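Local coordinates for protein Abbfa_003403 (Acinetobacter baumannii, PDB 4ZXH) that probably builds a peptide product as a four-domain nonribosomal peptide synthetase, with condensation, adenylation, carrier and thioesterase domains in one chain, at residues 1307-1310 with 1311-1315. Numbering follows the deposited sequence.
Sequences VAVA and QTIDQ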
ATOM      1  N   VAL A1307      34.378   7.133 -25.379  1.00 24.13           N
ATOM      2  CA  VAL A1307      33.882   6.581 -26.635  1.00 29.09           C
ATOM      3  C   VAL A1307      34.998   6.453 -27.663  1.00 28.25           C
ATOM      4  O   VAL A1307      35.117   5.424 -28.323  1.00 34.76           O
ATOM      5  CB  VAL A1307      32.752   7.436 -27.245  1.00 31.24           C
ATOM      6  CG1 VAL A1307      32.189   6.737 -28.483  1.00 23.86           C
ATOM      7  CG2 VAL A1307      31.659   7.699 -26.208  1.00 21.67           C
ATOM      8  N   ALA A1308      35.810   7.498 -27.798  1.00 30.44           N
ATOM      9  CA  ALA A1308      36.914   7.487 -28.751  1.00 23.89           C
ATOM     10  C   ALA A1308      37.934   6.417 -28.359  1.00 31.22           C
ATOM     11  O   ALA A1308      38.624   5.852 -29.206  1.00 37.69           O
ATOM     12  CB  ALA A1308      37.562   8.854 -28.833  1.00 24.42           C
ATOM     13  N   VAL A1309      38.001   6.110 -27.073  1.00 26.70           N
ATOM     14  CA  VAL A1309      38.884   5.044 -26.601  1.00 25.93           C
ATOM     15  C   VAL A1309      38.393   3.679 -27.069  1.00 22.78           C
ATOM     16  O   VAL A1309      39.166   2.889 -27.604  1.00 26.84           O
ATOM     17  CB  VAL A1309      38.992   5.046 -25.070  1.00 23.19           C
ATOM     18  CG1 VAL A1309      39.798   3.860 -24.603  1.00 19.44           C
ATOM     19  CG2 VAL A1309      39.595   6.356 -24.600  1.00 19.46           C
ATOM     20  N   ALA A1310      37.105   3.414 -26.869  1.00 24.79           N
ATOM     21  CA  ALA A1310      36.487   2.169 -27.323  1.00 27.25           C
ATOM     22  C   ALA A1310      36.692   1.975 -28.808  1.00 28.82           C
ATOM     23  O   ALA A1310      37.082   0.886 -29.250  1.00 24.70           O
ATOM     24  CB  ALA A1310      34.986   2.143 -26.998  1.00 21.67           C
ATOM     25  N   GLN A1311      36.429   3.032 -29.576  1.00 28.95           N
ATOM     26  CA  GLN A1311      36.591   2.966 -31.027  1.00 26.61           C
ATOM     27  C   GLN A1311      38.025   2.620 -31.389  1.00 34.14           C
ATOM     28  O   GLN A1311      38.257   1.847 -32.307  1.00 37.02           O
ATOM     29  CB  GLN A1311      36.186   4.282 -31.673  1.00 27.44           C
ATOM     30  CG  GLN A1311      34.687   4.505 -31.764  1.00 27.60           C
ATOM     31  CD  GLN A1311      34.065   3.737 -32.901  1.00 30.07           C
ATOM     32  OE1 GLN A1311      33.392   2.737 -32.689  1.00 35.04           O
ATOM     33  NE2 GLN A1311      34.297   4.196 -34.123  1.00 36.90           N
ATOM     34  N   THR A1312      38.986   3.178 -30.655  1.00 39.88           N
ATOM     35  CA  THR A1312      40.395   2.923 -30.938  1.00 27.12           C
ATOM     36  C   THR A1312      40.725   1.464 -30.699  1.00 34.92           C
ATOM     37  O   THR A1312      41.400   0.833 -31.510  1.00 34.97           O
ATOM     38  CB  THR A1312      41.303   3.794 -30.087  1.00 26.12           C
ATOM     39  OG1 THR A1312      41.145   5.164 -30.481  1.00 39.78           O
ATOM     40  CG2 THR A1312      42.733   3.392 -30.275  1.00 26.94           C
ATOM     41  N   ILE A1313      40.220   0.925 -29.593  1.00 30.68           N
ATOM     42  CA  ILE A1313      40.416  -0.483 -29.264  1.00 30.74           C
ATOM     43  C   ILE A1313      39.793  -1.369 -30.324  1.00 40.77           C
ATOM     44  O   ILE A1313      40.424  -2.316 -30.787  1.00 46.33           O
ATOM     45  CB  ILE A1313      39.814  -0.847 -27.893  1.00 29.91           C
ATOM     46  CG1 ILE A1313      40.564  -0.135 -26.774  1.00 24.16           C
ATOM     47  CG2 ILE A1313      39.807  -2.360 -27.667  1.00 24.67           C
ATOM     48  CD1 ILE A1313      39.985  -0.394 -25.405  1.00 21.31           C
ATOM     49  N   ASP A1314      38.563  -1.054 -30.724  1.00 41.51           N
ATOM     50  CA  ASP A1314      37.861  -1.879 -31.708  1.00 37.72           C
ATOM     51  C   ASP A1314      38.497  -1.817 -33.107  1.00 44.62           C
ATOM     52  O   ASP A1314      38.527  -2.822 -33.828  1.00 48.14           O
ATOM     53  CB  ASP A1314      36.385  -1.487 -31.781  1.00 29.41           C
ATOM     54  CG  ASP A1314      35.550  -2.112 -30.647  1.00 47.55           C
ATOM     55  OD1 ASP A1314      35.939  -3.183 -30.105  1.00 47.94           O
ATOM     56  OD2 ASP A1314      34.491  -1.528 -30.301  1.00 55.58           O
ATOM     57  N   GLN A1315      39.020  -0.655 -33.487  1.00 47.18           N
ATOM     58  CA  GLN A1315      39.680  -0.518 -34.786  1.00 42.47           C
ATOM     59  C   GLN A1315      41.073  -1.164 -34.807  1.00 40.59           C
ATOM     60  O   GLN A1315      41.523  -1.660 -35.839  1.00 36.80           O
ATOM     61  CB  GLN A1315      39.779   0.955 -35.176  1.00 42.40           C
ATOM     62  CG  GLN A1315      38.420   1.639 -35.320  1.00 51.07           C
ATOM     63  CD  GLN A1315      38.538   3.137 -35.580  1.00 54.77           C
ATOM     64  OE1 GLN A1315      39.614   3.721 -35.440  1.00 61.29           O
ATOM     65  NE2 GLN A1315      37.431   3.762 -35.968  1.00 51.89           N
TER
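Ala-1308 O is gripped twice by Thr-1312, one turn further along the alpha-helix 1303-1316 of the thioesterase domain, which has an alpha/beta-hydrolase fold. The hydroxyl OG1 of Thr-1312 donates to Ala-1308 O at 2.9 Å, while Thr-1312 N reaches the same oxygen at 3.1 Å from the opposite face of the carbonyl plane. The amide bond is the most bent of the backbone bonds between these two turns: its N-H meets the oxygen at 145°, and the nitrogen stands well above that plane. With chi1 at -67°, OG1 lies beside the backbone N and turns back toward the preceding turn, while the CG2 methyl takes the position opposite that nitrogen. Thr-1312 also packs on Val-1291 and Leu-1293 of the edge strand 1288-1293.

The neighbouring i to i+4 bonds are straighter, Gln-1311 N donating to Val-1307 O at 168°. On the buried side, Val-1309 and Ile-1313 lie one turn apart and touch, CG1 of the valine 4.3 Å from CD1 of the isoleucine, a loose apolar touch. Both side chains pack on the central sheet, Val-1309 on Ile-1163 and Ile-1313 on Val-1161 of strand 1157-1163. Ala-1310, also buried, touches Leu-1083 and His-1086 of helix 1081-1086 with its methyl.

Asp-1314 ties the helix to the chain just beyond that neighbour: its carboxylate makes a salt bridge with Arg-1091 through OD1 and accepts a hydrogen bond from Asn-1088 N through OD2. Its own amide N donates to Ala-1310 O at 2.9 Å.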